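Local coordinates for core protein VP7 (Bluetongue virus, PDB 1BVP), which forms trimers that assemble on a scaffold of VP3 as part of the inner capsid of the virus, and takes part in binding to the host cell surface, at residues V208-G213 and L231-P236. Residues are numbered along the deposited sequence; the frame is centred on the assembly and turned at random.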
# COMPACT_ATOMS: atom_id res chain seq x y z
N VAL A 208 -29.01 19.24 -17.51
CA VAL A 208 -28.42 18.10 -18.21
C VAL A 208 -28.53 16.90 -17.29
O VAL A 208 -28.42 17.04 -16.05
CB VAL A 208 -26.93 18.33 -18.48
CG1 VAL A 208 -26.40 17.22 -19.38
CG2 VAL A 208 -26.73 19.66 -19.14
N THR A 209 -28.76 15.73 -17.87
CA THR A 209 -28.86 14.52 -17.08
C THR A 209 -28.03 13.38 -17.64
O THR A 209 -27.74 13.32 -18.84
CB THR A 209 -30.33 14.01 -16.94
OG1 THR A 209 -30.82 13.55 -18.21
CG2 THR A 209 -31.21 15.08 -16.36
N VAL A 210 -27.59 12.51 -16.72
CA VAL A 210 -26.83 11.30 -17.04
C VAL A 210 -27.62 10.19 -16.35
O VAL A 210 -28.12 10.35 -15.23
CB VAL A 210 -25.38 11.35 -16.48
CG1 VAL A 210 -24.66 10.06 -16.81
CG2 VAL A 210 -24.61 12.52 -17.09
N SER A 211 -27.86 9.10 -17.07
CA SER A 211 -28.61 8.01 -16.48
C SER A 211 -27.87 6.71 -16.81
O SER A 211 -27.22 6.60 -17.88
CB SER A 211 -30.05 7.99 -16.99
OG SER A 211 -30.10 7.47 -18.31
N VAL A 212 -27.91 5.78 -15.86
CA VAL A 212 -27.24 4.50 -16.03
C VAL A 212 -28.30 3.42 -16.00
O VAL A 212 -29.04 3.32 -15.03
CB VAL A 212 -26.20 4.23 -14.92
CG1 VAL A 212 -25.53 2.90 -15.18
CG2 VAL A 212 -25.13 5.36 -14.89
N GLY A 213 -28.39 2.64 -17.08
CA GLY A 213 -29.40 1.60 -17.16
C GLY A 213 -30.82 2.13 -16.95
O GLY A 213 -31.65 1.46 -16.32
N LEU A 231 -25.23 4.09 -20.80
CA LEU A 231 -24.78 5.34 -20.18
C LEU A 231 -25.38 6.40 -21.09
O LEU A 231 -24.83 6.72 -22.15
CB LEU A 231 -23.27 5.37 -20.24
CG LEU A 231 -22.60 6.27 -19.23
CD1 LEU A 231 -23.22 6.02 -17.90
CD2 LEU A 231 -21.16 5.90 -19.22
N HIS A 232 -26.50 6.96 -20.64
CA HIS A 232 -27.26 7.90 -21.43
C HIS A 232 -27.21 9.37 -21.00
O HIS A 232 -27.66 9.73 -19.91
CB HIS A 232 -28.69 7.39 -21.44
CG HIS A 232 -29.58 8.08 -22.43
ND1 HIS A 232 -29.52 7.84 -23.79
CD2 HIS A 232 -30.57 8.99 -22.25
CE1 HIS A 232 -30.44 8.56 -24.40
NE2 HIS A 232 -31.09 9.27 -23.49
N VAL A 233 -26.69 10.22 -21.87
CA VAL A 233 -26.63 11.65 -21.58
C VAL A 233 -27.76 12.39 -22.32
O VAL A 233 -28.06 12.08 -23.47
CB VAL A 233 -25.28 12.27 -21.98
CG1 VAL A 233 -25.08 13.55 -21.19
CG2 VAL A 233 -24.13 11.29 -21.74
N HIS A 234 -28.40 13.32 -21.63
CA HIS A 234 -29.49 14.09 -22.20
C HIS A 234 -29.38 15.58 -21.86
O HIS A 234 -29.27 15.96 -20.68
CB HIS A 234 -30.83 13.53 -21.68
CG HIS A 234 -32.04 14.30 -22.13
ND1 HIS A 234 -32.16 14.84 -23.40
CD2 HIS A 234 -33.18 14.62 -21.47
CE1 HIS A 234 -33.32 15.46 -23.50
NE2 HIS A 234 -33.96 15.34 -22.35
N ASN A 235 -29.37 16.42 -22.90
CA ASN A 235 -29.33 17.88 -22.77
C ASN A 235 -30.71 18.44 -23.12
O ASN A 235 -31.02 18.64 -24.28
CB ASN A 235 -28.32 18.46 -23.76
CG ASN A 235 -28.24 19.97 -23.67
OD1 ASN A 235 -28.74 20.56 -22.70
ND2 ASN A 235 -27.62 20.60 -24.66
N PRO A 236 -31.59 18.63 -22.12
CA PRO A 236 -32.93 19.16 -22.40
C PRO A 236 -32.90 20.68 -22.58
O PRO A 236 -33.92 21.31 -22.85
CB PRO A 236 -33.69 18.78 -21.13
CG PRO A 236 -32.68 18.99 -20.09
CD PRO A 236 -31.44 18.33 -20.69
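Thr209 to Val212 and Leu231 to His234 pair as antiparallel strands, the inner two of a four-stranded sheet in the beta-sandwich domain of VP7; strand 168-170 lies beyond 231-234 and strand 215-217 beyond 209-212. Their axes approach to 4.7 Å and their N-to-C directions make 161°, close to antiparallel.

Four backbone hydrogen bonds set the register. Thr209 and His234 make a hydrogen-bonded pair, N of each to O of the other, and Ser211 and His232 repeat this two residues on. Each bond spans 2.9 Å; Ser211 N to His232 O is the most bent, with an N-H...O angle of 147°. Between these two hydrogen-bonded pairs Val210 faces Val233 as a non-hydrogen-bonded pair, its CA lying 3.4 Å from His232 O in a CA-H...O contact.

The apolar side chains of Val210, Val212, Leu231 and Val233 share one face, which turns into the domain. The closest touch here is Val212 CG2 to Leu231 CD1, 3.6 Å, the two side chains lying alongside and pointing the same way; both also pack on Trp225 of strand 223-225. Val208 CG1 meets Val233 CG1 at 4.3 Å, and Val208 itself reaches Ala241 and Val243 on strand 241-252, joining this pair to the larger sheet.

The other, partly exposed face carries two hydroxyls that each lie against the CB of a histidine. The His232 side chain extends opposite its own N (chi1 -169°), which carries the ring away from strand 209-212 and toward Asp170 on the flanking strand, whose OD1 is hydrogen-bonded to ND1. Ser211 OG therefore meets the stem of that side chain, 3.4 Å from His232 CB. Similarly, Thr209 OG1 sits at the edge of the His234 ring, near its plane, and approaches His234 CB to 3.5 Å.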